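Local coordinates for protein beta sliding clamp (Bartonella birtlesii LL-WM9, PDB 6PTR) that probably tethers DNA polymerases and other proteins to DNA and makes replication processive, as one half of a ring-shaped head-to-tail homodimer that encircles the duplex, at residues F18-G23 / L221-D226; V25-E30 / V214-K219; M351-S356 / A362-N367. One frame throughout, in Å; residues are numbered along the deposited sequence.

Contacts 1 and 2 lie together where the N-terminal and central domains of the clamp subunit meet. Their centres are about 11 Å apart, and both use helix 15-26. The second is nested inside the chain loop closed by the first. They touch through Glu-223 OE2 and Arg-27 NH2, 4.0 Å apart, a weak and long ion pair. Contact 3 is remote, a hairpin in the C-terminal domain. Its centre is about 36 Å from that of contact 1 and about 33 Å from that of contact 2. Nearest atoms are about 19 Å and about 16 Å away. Contacts 1 and 2 thus bridge two domains through charged side chains, whereas contact 3 is built within one domain from backbone hydrogen bonds and apolar side chains.

Contact 1: residues F18-G23 / L221-D226; sequences FFKSLG and LSEEID
Lys-20 and Glu-223 meet through their charged ends. Lys-20 NZ lies 3.7 Å from Glu-223 OE1, a long salt bridge and the sole touch between residues 18-23 and 221-226. The backbones stay well apart, with 11.6 Å between the CA atoms of Lys-20 and Glu-223. Each side chain therefore has to reach. Lys-20 leaves its helix with CG anti to the backbone N (chi1 -174°) and runs straight as far as CE. It bends at the last torsion, where chi4 is 73°. Glu-223 is extended beyond CG and comes in the opposite direction. Only 43 Å² of surface is buried in all, as expected for a surface contact. It spans two domains of the clamp: helix 15-26 belongs to the N-terminal domain, and the loop after helix 211-221 to the central one. A type I turn from Leu-221 to Glu-224 carries Glu-223, closed by the 2.9 Å bond from Glu-224 N to Leu-221 O. The same carboxylate oxygen, OE1, also forms a salt bridge with Arg-24, so Lys-20 shares its partner. Behind the turn, Leu-221 packs on helix 142-152. Behind Lys-20, Phe-18 and Leu-22 pack on helix 79-88.

Contact 2: residues V25-E30 / V214-K219; sequences VHRVVE and VGELQK
Glu-216 holds its carboxylate between two cationic side chains, Arg-27 across the contact and Lys-219 one turn along its own helix. The shorter link is the hydrogen-bonded salt bridge from Lys-219 NZ to Glu-216 OE2, at 3.0 Å. The amine meets OE2 on the syn side, 19° out of the carboxylate plane. The other oxygen faces Arg-27. Glu-216 OE1 lies at the guanidinium edge, 3.7 Å from Arg-27 NE, in a long salt bridge. It is equally near CG and CD of Arg-27, along the aliphatic part of the chain. The guanidinium and carboxylate planes are turned 47° apart. Glu-216 reaches this place by folding at chi2 (-55°). Together the three residues form a salt-bridge network between two domains of the clamp, with Arg-27 in the N-terminal one and helix 211-221 in the central one. Lys-219 also runs past Arg-27 in the opposite direction, its CD 3.8 Å from Arg-27 NE. A water adds a second link. The water accepts from Arg-27 NH2 at 3.1 Å and donates to Glu-216 O at 2.7 Å. Beside the charged groups, Val-28 CG2 comes within 4.2 Å of Glu-216 CG. Val-28 and Glu-216 both touch Leu-59 of strand 59-69. Lys-212 bonds to Val-28 O and pairs with Glu-30.

Contact 3: residues M351-S356 / A362-N367; sequences MVFMLS and ALIRDN
Val-352 and Arg-365 bond to each other through both backbone N and O atoms, as do Met-354 and Leu-363. These are the hydrogen-bonded pairs of an antiparallel hairpin, strands 350-355 and 362-366, in an eight-stranded sheet. The bonds at Met-354 are the shorter: Met-354 N to Leu-363 O is 2.8 Å, with a nearly straight N-H...O angle of 176°, and Leu-363 N to Met-354 O is 3.0 Å. Val-352 N to Arg-365 O is 3.2 Å, and Arg-365 N to Val-352 O 3.3 Å. Three carbonyls also take CA-H contacts; Val-352 O receives that of Ile-364. The alternate residues turn their backbone bonds to the neighbouring strands: Met-351, Phe-353 and Leu-355 to strand 269-274, Ala-362 and Ile-364 to strand 372-376. Met-354 O has a further donor in Asn-267 ND2. Asp-366 OD1 bonds to Ser-348 OG and OD2 to Ser-347 N.

On the face with Met-351, Phe-353 and Ile-364, contacts are apolar. Ile-364 and Phe-353 lie side by side, pointing the same way, with Ile-364 CG1 3.7 Å from Phe-353 CD2. Ile-364 CG2 meets Met-351 CE at 3.7 Å. Asn-367 ND2 bonds to Glu-350. Backbone polarity is thus largely spent within the sheet, and the side chains of Met-351, Phe-353 and Ile-364 pack on helix 336-345.

Contact 1: residues F18-G23 / L221-D226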
ATOM      1  N   PHE C  18     -25.857  -2.130  -4.606  1.00 23.21           N
ATOM      2  CA  PHE C  18     -25.620  -0.730  -4.275  1.00 22.08           C
ATOM      3  C   PHE C  18     -24.130  -0.432  -4.144  1.00 22.73           C
ATOM      4  O   PHE C  18     -23.654   0.623  -4.588  1.00 22.57           O
ATOM      5  CB  PHE C  18     -26.334  -0.370  -2.973  1.00 22.24           C
ATOM      6  CG  PHE C  18     -26.312   1.105  -2.660  1.00 22.44           C
ATOM      7  CD1 PHE C  18     -27.073   1.986  -3.408  1.00 25.49           C
ATOM      8  CD2 PHE C  18     -25.563   1.603  -1.613  1.00 30.91           C
ATOM      9  CE1 PHE C  18     -27.059   3.345  -3.142  1.00 23.87           C
ATOM     10  CE2 PHE C  18     -25.552   2.972  -1.344  1.00 35.89           C
ATOM     11  CZ  PHE C  18     -26.308   3.839  -2.126  1.00 26.80           C
ATOM     12  N   PHE C  19     -23.391  -1.350  -3.524  1.00 24.04           N
ATOM     13  CA  PHE C  19     -21.950  -1.183  -3.344  1.00 23.32           C
ATOM     14  C   PHE C  19     -21.236  -1.131  -4.688  1.00 28.72           C
ATOM     15  O   PHE C  19     -20.355  -0.289  -4.905  1.00 24.69           O
ATOM     16  CB  PHE C  19     -21.427  -2.341  -2.503  1.00 26.25           C
ATOM     17  CG  PHE C  19     -19.984  -2.203  -2.099  1.00 28.66           C
ATOM     18  CD1 PHE C  19     -19.557  -1.097  -1.378  1.00 32.24           C
ATOM     19  CD2 PHE C  19     -19.073  -3.184  -2.424  1.00 32.34           C
ATOM     20  CE1 PHE C  19     -18.223  -0.974  -0.988  1.00 32.85           C
ATOM     21  CE2 PHE C  19     -17.739  -3.071  -2.042  1.00 31.93           C
ATOM     22  CZ  PHE C  19     -17.320  -1.960  -1.325  1.00 28.18           C
ATOM     23  N   LYS C  20     -21.606  -2.036  -5.601  1.00 22.86           N
ATOM     24  CA  LYS C  20     -21.000  -2.046  -6.926  1.00 26.13           C
ATOM     25  C   LYS C  20     -21.258  -0.740  -7.660  1.00 22.51           C
ATOM     26  O   LYS C  20     -20.337  -0.154  -8.240  1.00 25.81           O
ATOM     27  CB  LYS C  20     -21.526  -3.226  -7.745  1.00 32.05           C
ATOM     28  CG  LYS C  20     -20.816  -3.360  -9.088  1.00 41.07           C
ATOM     29  CD  LYS C  20     -21.184  -4.646  -9.813  1.00 51.17           C
ATOM     30  CE  LYS C  20     -20.332  -4.840 -11.067  1.00 55.63           C
ATOM     31  NZ  LYS C  20     -18.924  -5.224 -10.757  1.00 59.17           N
ATOM     32  N   SER C  21     -22.505  -0.259  -7.636  1.00 24.68           N
ATOM     33  CA  SER C  21     -22.832   0.972  -8.347  1.00 26.05           C
ATOM     34  C   SER C  21     -22.148   2.171  -7.705  1.00 24.50           C
ATOM     35  O   SER C  21     -21.550   3.004  -8.401  1.00 25.84           O
ATOM     36  CB  SER C  21     -24.352   1.174  -8.397  1.00 23.70           C
ATOM     37  OG  SER C  21     -24.993   0.083  -9.056  1.00 27.72           O
ATOM     38  N   LEU C  22     -22.200   2.259  -6.371  1.00 23.30           N
ATOM     39  CA  LEU C  22     -21.511   3.331  -5.664  1.00 23.16           C
ATOM     40  C   LEU C  22     -20.017   3.311  -5.959  1.00 24.33           C
ATOM     41  O   LEU C  22     -19.394   4.367  -6.082  1.00 28.35           O
ATOM     42  CB  LEU C  22     -21.748   3.206  -4.157  1.00 23.00           C
ATOM     43  CG  LEU C  22     -21.339   4.363  -3.255  1.00 31.75           C
ATOM     44  CD1 LEU C  22     -21.976   5.675  -3.707  1.00 27.15           C
ATOM     45  CD2 LEU C  22     -21.720   4.038  -1.814  1.00 33.04           C
ATOM     46  N   GLY C  23     -19.423   2.120  -6.059  1.00 23.14           N
ATOM     47  CA  GLY C  23     -18.011   2.043  -6.363  1.00 24.99           C
ATOM     48  C   GLY C  23     -17.679   2.661  -7.703  1.00 25.39           C
ATOM     49  O   GLY C  23     -16.600   3.233  -7.878  1.00 35.11           O
ATOM     50  N   LEU C 221     -13.576   0.008 -17.731  1.00 21.44           N
ATOM     51  CA  LEU C 221     -13.279  -0.943 -18.795  1.00 23.69           C
ATOM     52  C   LEU C 221     -12.438  -2.120 -18.305  1.00 27.35           C
ATOM     53  O   LEU C 221     -12.538  -3.217 -18.864  1.00 29.70           O
ATOM     54  CB  LEU C 221     -12.583  -0.223 -19.948  1.00 24.97           C
ATOM     55  CG  LEU C 221     -13.526   0.719 -20.708  1.00 21.72           C
ATOM     56  CD1 LEU C 221     -12.762   1.543 -21.718  1.00 23.67           C
ATOM     57  CD2 LEU C 221     -14.596  -0.091 -21.409  1.00 24.53           C
ATOM     58  N   SER C 222     -11.608  -1.917 -17.271  1.00 28.55           N
ATOM     59  CA  SER C 222     -10.798  -3.007 -16.731  0.58 29.99           C
ATOM     60  C   SER C 222     -11.653  -4.162 -16.232  1.00 33.86           C
ATOM     61  O   SER C 222     -11.147  -5.282 -16.081  1.00 38.31           O
ATOM     62  CB  SER C 222      -9.917  -2.491 -15.589  0.58 30.20           C
ATOM     63  OG  SER C 222     -10.716  -2.089 -14.487  0.58 31.24           O
ATOM     64  N   GLU C 223     -12.928  -3.920 -15.968  1.00 30.76           N
ATOM     65  CA  GLU C 223     -13.804  -4.997 -15.526  1.00 33.57           C
ATOM     66  C   GLU C 223     -14.281  -5.886 -16.674  1.00 39.61           C
ATOM     67  O   GLU C 223     -15.055  -6.824 -16.427  1.00 41.10           O
ATOM     68  CB  GLU C 223     -15.005  -4.417 -14.788  1.00 37.73           C
ATOM     69  CG  GLU C 223     -14.654  -3.416 -13.713  1.00 36.85           C
ATOM     70  CD  GLU C 223     -15.905  -2.826 -13.053  1.00 52.34           C
ATOM     71  OE1 GLU C 223     -17.023  -3.320 -13.332  1.00 56.39           O
ATOM     72  OE2 GLU C 223     -15.775  -1.869 -12.261  1.00 57.21           O
ATOM     73  N   GLU C 224     -13.839  -5.616 -17.906  1.00 37.11           N
ATOM     74  CA  GLU C 224     -14.214  -6.374 -19.097  1.00 43.14           C
ATOM     75  C   GLU C 224     -15.710  -6.239 -19.370  1.00 40.32           C
ATOM     76  O   GLU C 224     -16.481  -7.165 -19.109  1.00 39.69           O
ATOM     77  CB  GLU C 224     -13.809  -7.845 -18.953  1.00 45.05           C
ATOM     78  N   ILE C 225     -16.116  -5.082 -19.907  1.00 33.43           N
ATOM     79  CA  ILE C 225     -17.518  -4.756 -20.158  1.00 38.22           C
ATOM     80  C   ILE C 225     -17.963  -5.353 -21.488  1.00 43.27           C
ATOM     81  O   ILE C 225     -17.250  -5.272 -22.496  1.00 47.06           O
ATOM     82  CB  ILE C 225     -17.709  -3.228 -20.143  1.00 40.05           C
ATOM     83  CG1 ILE C 225     -17.158  -2.644 -18.840  1.00 39.58           C
ATOM     84  CG2 ILE C 225     -19.177  -2.866 -20.335  1.00 37.35           C
ATOM     85  CD1 ILE C 225     -17.745  -3.289 -17.583  1.00 40.77           C
ATOM     86  N   ASP C 226     -19.157  -5.936 -21.503  1.00 30.97           N
ATOM     87  CA  ASP C 226     -19.719  -6.468 -22.737  1.00 37.98           C
ATOM     88  C   ASP C 226     -20.408  -5.373 -23.548  1.00 35.25           C
ATOM     89  O   ASP C 226     -20.930  -4.400 -23.003  1.00 34.21           O
ATOM     90  CB  ASP C 226     -20.725  -7.573 -22.425  1.00 36.86           C
ATOM     91  CG  ASP C 226     -21.466  -8.070 -23.672  1.00 36.64           C
ATOM     92  OD1 ASP C 226     -20.796  -8.598 -24.579  1.00 47.17           O
ATOM     93  OD2 ASP C 226     -22.705  -7.900 -23.733  1.00 37.35           O
TER

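Contact 2: residues V25-E30 / V214-K219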
ATOM      1  N   VAL C  25     -19.143   5.294  -9.056  1.00 22.94           N
ATOM      2  CA  VAL C  25     -19.333   6.739  -9.178  1.00 18.91           C
ATOM      3  C   VAL C  25     -18.470   7.509  -8.185  1.00 25.60           C
ATOM      4  O   VAL C  25     -17.979   8.602  -8.495  1.00 25.99           O
ATOM      5  CB  VAL C  25     -20.815   7.133  -9.017  1.00 24.70           C
ATOM      6  CG1 VAL C  25     -21.670   6.327  -9.974  1.00 28.02           C
ATOM      7  CG2 VAL C  25     -21.265   6.931  -7.608  1.00 31.10           C
ATOM      8  N   HIS C  26     -18.237   6.929  -7.008  1.00 22.51           N
ATOM      9  CA  HIS C  26     -17.663   7.701  -5.913  1.00 26.95           C
ATOM     10  C   HIS C  26     -16.236   8.147  -6.198  1.00 29.05           C
ATOM     11  O   HIS C  26     -15.816   9.192  -5.690  1.00 33.30           O
ATOM     12  CB  HIS C  26     -17.732   6.897  -4.600  1.00 26.24           C
ATOM     13  CG  HIS C  26     -16.579   5.974  -4.375  1.00 27.77           C
ATOM     14  ND1 HIS C  26     -16.451   4.759  -5.018  1.00 28.03           N
ATOM     15  CD2 HIS C  26     -15.509   6.072  -3.549  1.00 31.02           C
ATOM     16  CE1 HIS C  26     -15.342   4.163  -4.616  1.00 35.78           C
ATOM     17  NE2 HIS C  26     -14.749   4.941  -3.729  1.00 32.53           N
ATOM     18  N   ARG C  27     -15.474   7.391  -6.993  1.00 29.14           N
ATOM     19  CA  ARG C  27     -14.072   7.745  -7.176  1.00 34.76           C
ATOM     20  C   ARG C  27     -13.872   9.019  -7.996  1.00 31.25           C
ATOM     21  O   ARG C  27     -12.740   9.508  -8.079  1.00 32.35           O
ATOM     22  CB  ARG C  27     -13.295   6.581  -7.814  1.00 44.58           C
ATOM     23  CG  ARG C  27     -14.122   5.504  -8.520  1.00 49.35           C
ATOM     24  CD  ARG C  27     -13.214   4.345  -9.000  1.00 53.93           C
ATOM     25  NE  ARG C  27     -13.756   3.627 -10.157  1.00 55.15           N
ATOM     26  CZ  ARG C  27     -14.143   2.353 -10.153  1.00 58.73           C
ATOM     27  NH1 ARG C  27     -14.047   1.627  -9.045  1.00 62.64           N
ATOM     28  NH2 ARG C  27     -14.621   1.799 -11.263  1.00 51.25           N
ATOM     29  N   VAL C  28     -14.933   9.567  -8.589  1.00 23.39           N
ATOM     30  CA  VAL C  28     -14.839  10.825  -9.318  1.00 26.26           C
ATOM     31  C   VAL C  28     -14.670  11.982  -8.347  1.00 32.72           C
ATOM     32  O   VAL C  28     -14.053  13.009  -8.674  1.00 31.10           O
ATOM     33  CB  VAL C  28     -16.089  10.960 -10.210  1.00 31.34           C
ATOM     34  CG1 VAL C  28     -16.374  12.401 -10.575  1.00 36.77           C
ATOM     35  CG2 VAL C  28     -15.864  10.135 -11.443  1.00 32.69           C
ATOM     36  N   VAL C  29     -15.166  11.813  -7.124  1.00 28.40           N
ATOM     37  CA  VAL C  29     -15.032  12.837  -6.104  1.00 31.57           C
ATOM     38  C   VAL C  29     -13.565  12.999  -5.738  1.00 34.95           C
ATOM     39  O   VAL C  29     -12.846  12.017  -5.502  1.00 34.52           O
ATOM     40  CB  VAL C  29     -15.891  12.472  -4.885  1.00 29.99           C
ATOM     41  CG1 VAL C  29     -15.623  13.434  -3.744  1.00 31.44           C
ATOM     42  CG2 VAL C  29     -17.356  12.461  -5.275  1.00 30.24           C
ATOM     43  N   GLU C  30     -13.100  14.241  -5.711  1.00 43.86           N
ATOM     44  CA  GLU C  30     -11.742  14.511  -5.272  1.00 48.42           C
ATOM     45  C   GLU C  30     -11.702  14.559  -3.748  1.00 51.22           C
ATOM     46  O   GLU C  30     -12.563  15.172  -3.111  1.00 52.63           O
ATOM     47  CB  GLU C  30     -11.243  15.830  -5.865  1.00 58.55           C
ATOM     48  CG  GLU C  30      -9.739  15.884  -6.138  1.00 66.03           C
ATOM     49  CD  GLU C  30      -9.323  15.096  -7.375  1.00 69.34           C
ATOM     50  OE1 GLU C  30      -8.359  14.308  -7.273  1.00 72.80           O
ATOM     51  OE2 GLU C  30      -9.950  15.263  -8.446  1.00 65.60           O
ATOM     52  N   VAL C 214      -9.990   9.728 -19.006  1.00 17.70           N
ATOM     53  CA  VAL C 214      -9.371   8.504 -19.501  1.00 21.18           C
ATOM     54  C   VAL C 214      -9.189   7.517 -18.362  1.00 21.81           C
ATOM     55  O   VAL C 214      -9.501   6.334 -18.498  1.00 19.35           O
ATOM     56  CB  VAL C 214      -8.029   8.800 -20.191  1.00 21.02           C
ATOM     57  CG1 VAL C 214      -7.313   7.488 -20.495  1.00 22.65           C
ATOM     58  CG2 VAL C 214      -8.258   9.608 -21.470  1.00 17.98           C
ATOM     59  N   GLY C 215      -8.705   7.997 -17.217  1.00 19.11           N
ATOM     60  CA  GLY C 215      -8.417   7.099 -16.108  1.00 22.35           C
ATOM     61  C   GLY C 215      -9.665   6.462 -15.525  1.00 24.79           C
ATOM     62  O   GLY C 215      -9.677   5.268 -15.207  1.00 20.00           O
ATOM     63  N   GLU C 216     -10.736   7.233 -15.397  1.00 21.01           N
ATOM     64  CA  GLU C 216     -11.964   6.655 -14.859  1.00 23.30           C
ATOM     65  C   GLU C 216     -12.606   5.698 -15.850  1.00 18.97           C
ATOM     66  O   GLU C 216     -13.151   4.651 -15.456  1.00 24.29           O
ATOM     67  CB  GLU C 216     -12.938   7.767 -14.470  1.00 27.14           C
ATOM     68  CG  GLU C 216     -12.424   8.604 -13.318  1.00 28.65           C
ATOM     69  CD  GLU C 216     -12.067   7.758 -12.106  1.00 33.19           C
ATOM     70  OE1 GLU C 216     -12.910   6.940 -11.663  1.00 33.09           O
ATOM     71  OE2 GLU C 216     -10.931   7.890 -11.618  1.00 37.27           O
ATOM     72  N   LEU C 217     -12.591   6.056 -17.139  1.00 21.43           N
ATOM     73  CA  LEU C 217     -13.091   5.145 -18.154  1.00 20.11           C
ATOM     74  C   LEU C 217     -12.317   3.838 -18.115  1.00 21.61           C
ATOM     75  O   LEU C 217     -12.908   2.751 -18.150  1.00 20.76           O
ATOM     76  CB  LEU C 217     -13.001   5.825 -19.529  1.00 21.65           C
ATOM     77  CG  LEU C 217     -13.664   5.231 -20.764  1.00 34.13           C
ATOM     78  CD1 LEU C 217     -15.123   4.959 -20.499  1.00 31.52           C
ATOM     79  CD2 LEU C 217     -13.492   6.218 -21.930  1.00 28.40           C
ATOM     80  N   GLN C 218     -10.993   3.927 -17.964  1.00 21.98           N
ATOM     81  CA  GLN C 218     -10.162   2.733 -17.930  1.00 18.95           C
ATOM     82  C   GLN C 218     -10.475   1.866 -16.726  1.00 19.85           C
ATOM     83  O   GLN C 218     -10.472   0.634 -16.830  1.00 25.02           O
ATOM     84  CB  GLN C 218      -8.686   3.131 -17.943  1.00 20.04           C
ATOM     85  CG  GLN C 218      -8.225   3.472 -19.332  1.00 23.94           C
ATOM     86  CD  GLN C 218      -7.905   2.218 -20.133  1.00 31.89           C
ATOM     87  OE1 GLN C 218      -8.809   1.492 -20.556  1.00 32.25           O
ATOM     88  NE2 GLN C 218      -6.612   1.945 -20.320  1.00 28.53           N
ATOM     89  N   LYS C 219     -10.773   2.475 -15.576  1.00 22.47           N
ATOM     90  CA  LYS C 219     -11.119   1.659 -14.412  1.00 22.60           C
ATOM     91  C   LYS C 219     -12.400   0.864 -14.656  1.00 25.14           C
ATOM     92  O   LYS C 219     -12.508  -0.299 -14.249  1.00 23.51           O
ATOM     93  CB  LYS C 219     -11.276   2.531 -13.166  1.00 25.09           C
ATOM     94  CG  LYS C 219      -9.971   3.111 -12.633  1.00 29.03           C
ATOM     95  CD  LYS C 219     -10.265   4.164 -11.574  1.00 41.26           C
ATOM     96  CE  LYS C 219      -9.005   4.845 -11.067  1.00 52.73           C
ATOM     97  NZ  LYS C 219      -9.344   5.912 -10.079  1.00 55.00           N
TER
HETATM   98  O   HOH W   1     -14.875   3.996 -13.433  1.00 37.45           O

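Contact 3: residues M351-S356 / A362-N367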
ATOM      1  N   MET C 351      11.029  -7.632 -29.286  1.00 27.28           N
ATOM      2  CA  MET C 351      10.911  -6.183 -29.219  1.00 20.67           C
ATOM      3  C   MET C 351      11.843  -5.574 -30.260  1.00 26.76           C
ATOM      4  O   MET C 351      13.036  -5.885 -30.279  1.00 25.40           O
ATOM      5  CB  MET C 351      11.269  -5.685 -27.825  1.00 21.33           C
ATOM      6  CG  MET C 351      11.137  -4.201 -27.646  1.00 23.13           C
ATOM      7  SD  MET C 351      11.297  -3.837 -25.886  1.00 24.64           S
ATOM      8  CE  MET C 351      10.898  -2.093 -25.856  1.00 25.36           C
ATOM      9  N   VAL C 352      11.308  -4.717 -31.122  1.00 26.03           N
ATOM     10  CA  VAL C 352      12.071  -4.143 -32.230  1.00 21.19           C
ATOM     11  C   VAL C 352      12.234  -2.644 -32.012  1.00 22.38           C
ATOM     12  O   VAL C 352      11.256  -1.935 -31.756  1.00 24.34           O
ATOM     13  CB  VAL C 352      11.395  -4.423 -33.584  1.00 28.22           C
ATOM     14  CG1 VAL C 352      12.186  -3.746 -34.705  1.00 29.19           C
ATOM     15  CG2 VAL C 352      11.311  -5.904 -33.822  1.00 33.62           C
ATOM     16  N   PHE C 353      13.478  -2.163 -32.079  1.00 20.99           N
ATOM     17  CA  PHE C 353      13.771  -0.732 -32.109  1.00 18.32           C
ATOM     18  C   PHE C 353      14.236  -0.357 -33.508  1.00 21.53           C
ATOM     19  O   PHE C 353      15.146  -0.993 -34.042  1.00 25.13           O
ATOM     20  CB  PHE C 353      14.901  -0.348 -31.158  1.00 17.86           C
ATOM     21  CG  PHE C 353      14.654  -0.670 -29.723  1.00 19.59           C
ATOM     22  CD1 PHE C 353      14.696  -1.979 -29.264  1.00 23.38           C
ATOM     23  CD2 PHE C 353      14.445   0.353 -28.819  1.00 22.73           C
ATOM     24  CE1 PHE C 353      14.493  -2.259 -27.913  1.00 24.62           C
ATOM     25  CE2 PHE C 353      14.246   0.084 -27.474  1.00 24.34           C
ATOM     26  CZ  PHE C 353      14.277  -1.226 -27.026  1.00 24.51           C
ATOM     27  N   MET C 354      13.646   0.690 -34.077  1.00 18.29           N
ATOM     28  CA  MET C 354      14.154   1.306 -35.295  1.00 19.03           C
ATOM     29  C   MET C 354      14.889   2.572 -34.878  1.00 19.41           C
ATOM     30  O   MET C 354      14.294   3.480 -34.290  1.00 19.97           O
ATOM     31  CB  MET C 354      13.032   1.599 -36.293  1.00 21.94           C
ATOM     32  CG  MET C 354      12.252   0.376 -36.635  1.00 25.29           C
ATOM     33  SD  MET C 354      13.248  -0.911 -37.410  1.00 33.90           S
ATOM     34  CE  MET C 354      13.904  -0.065 -38.843  1.00 36.83           C
ATOM     35  N   LEU C 355      16.197   2.598 -35.116  1.00 18.99           N
ATOM     36  CA  LEU C 355      17.040   3.642 -34.563  1.00 18.21           C
ATOM     37  C   LEU C 355      17.688   4.438 -35.680  1.00 18.86           C
ATOM     38  O   LEU C 355      17.857   3.963 -36.806  1.00 22.80           O
ATOM     39  CB  LEU C 355      18.139   3.042 -33.663  1.00 19.57           C
ATOM     40  CG  LEU C 355      17.568   2.157 -32.558  1.00 26.18           C
ATOM     41  CD1 LEU C 355      18.666   1.354 -31.875  1.00 29.69           C
ATOM     42  CD2 LEU C 355      16.828   3.052 -31.566  1.00 20.24           C
ATOM     43  N   SER C 356      18.108   5.646 -35.324  1.00 22.04           N
ATOM     44  CA  SER C 356      18.922   6.449 -36.217  1.00 27.97           C
ATOM     45  C   SER C 356      20.237   6.721 -35.493  1.00 36.13           C
ATOM     46  O   SER C 356      21.044   5.808 -35.291  1.00 44.70           O
ATOM     47  CB  SER C 356      18.186   7.741 -36.586  1.00 30.33           C
ATOM     48  OG  SER C 356      18.819   8.388 -37.663  1.00 40.70           O
ATOM     49  N   ALA C 362      13.547   7.127 -31.327  1.00 16.51           N
ATOM     50  CA  ALA C 362      13.503   5.707 -31.650  1.00 17.86           C
ATOM     51  C   ALA C 362      12.053   5.316 -31.865  1.00 21.33           C
ATOM     52  O   ALA C 362      11.174   5.789 -31.146  1.00 21.37           O
ATOM     53  CB  ALA C 362      14.089   4.869 -30.518  1.00 21.02           C
ATOM     54  N   LEU C 363      11.815   4.449 -32.845  1.00 18.28           N
ATOM     55  CA  LEU C 363      10.492   3.901 -33.125  1.00 17.56           C
ATOM     56  C   LEU C 363      10.463   2.472 -32.602  1.00 24.44           C
ATOM     57  O   LEU C 363      11.319   1.660 -32.975  1.00 24.59           O
ATOM     58  CB  LEU C 363      10.220   3.936 -34.624  1.00 18.20           C
ATOM     59  CG  LEU C 363       8.926   3.384 -35.247  1.00 23.82           C
ATOM     60  CD1 LEU C 363       7.750   4.198 -34.854  1.00 26.44           C
ATOM     61  CD2 LEU C 363       9.045   3.384 -36.779  1.00 31.45           C
ATOM     62  N   ILE C 364       9.478   2.162 -31.751  1.00 23.93           N
ATOM     63  CA  ILE C 364       9.434   0.885 -31.038  1.00 26.93           C
ATOM     64  C   ILE C 364       8.089   0.211 -31.268  1.00 40.15           C
ATOM     65  O   ILE C 364       7.044   0.873 -31.318  1.00 27.37           O
ATOM     66  CB  ILE C 364       9.686   1.060 -29.528  1.00 35.32           C
ATOM     67  CG1 ILE C 364      11.044   1.708 -29.267  1.00 34.53           C
ATOM     68  CG2 ILE C 364       9.574  -0.280 -28.800  1.00 36.65           C
ATOM     69  CD1 ILE C 364      11.211   2.190 -27.862  1.00 37.14           C
ATOM     70  N   ARG C 365       8.116  -1.117 -31.388  1.00 41.06           N
ATOM     71  CA  ARG C 365       6.886  -1.873 -31.582  1.00 36.81           C
ATOM     72  C   ARG C 365       7.136  -3.352 -31.336  1.00 33.57           C
ATOM     73  O   ARG C 365       8.284  -3.828 -31.316  1.00 30.79           O
ATOM     74  CB  ARG C 365       6.314  -1.663 -32.983  1.00 33.55           C
ATOM     75  CG  ARG C 365       7.326  -1.856 -34.071  1.00 41.89           C
ATOM     76  CD  ARG C 365       6.637  -2.192 -35.358  1.00 43.54           C
ATOM     77  NE  ARG C 365       5.891  -1.064 -35.896  1.00 50.80           N
ATOM     78  CZ  ARG C 365       6.401  -0.171 -36.738  1.00 56.17           C
ATOM     79  NH1 ARG C 365       7.665  -0.276 -37.128  1.00 56.92           N
ATOM     80  NH2 ARG C 365       5.646   0.822 -37.194  1.00 60.58           N
ATOM     81  N   ASP C 366       6.040  -4.059 -31.074  1.00 31.32           N
ATOM     82  CA  ASP C 366       6.013  -5.504 -31.240  1.00 35.93           C
ATOM     83  C   ASP C 366       6.375  -5.832 -32.674  1.00 42.92           C
ATOM     84  O   ASP C 366       5.792  -5.274 -33.608  1.00 44.29           O
ATOM     85  CB  ASP C 366       4.615  -6.057 -30.944  1.00 48.16           C
ATOM     86  CG  ASP C 366       4.463  -6.546 -29.530  1.00 52.68           C
ATOM     87  OD1 ASP C 366       5.447  -7.089 -28.975  1.00 51.83           O
ATOM     88  OD2 ASP C 366       3.357  -6.386 -28.978  1.00 54.03           O
ATOM     89  N   ASN C 367       7.319  -6.761 -32.843  1.00 40.07           N
ATOM     90  CA  ASN C 367       7.719  -7.184 -34.179  1.00 36.87           C
ATOM     91  C   ASN C 367       6.512  -7.491 -35.051  1.00 44.46           C
ATOM     92  O   ASN C 367       6.549  -7.252 -36.262  1.00 54.27           O
ATOM     93  CB  ASN C 367       8.637  -8.404 -34.078  1.00 34.80           C
ATOM     94  CG  ASN C 367       9.463  -8.638 -35.343  1.00 45.09           C
ATOM     95  OD1 ASN C 367       9.562  -7.773 -36.217  1.00 39.04           O
ATOM     96  ND2 ASN C 367      10.070  -9.811 -35.433  1.00 48.93           N
TER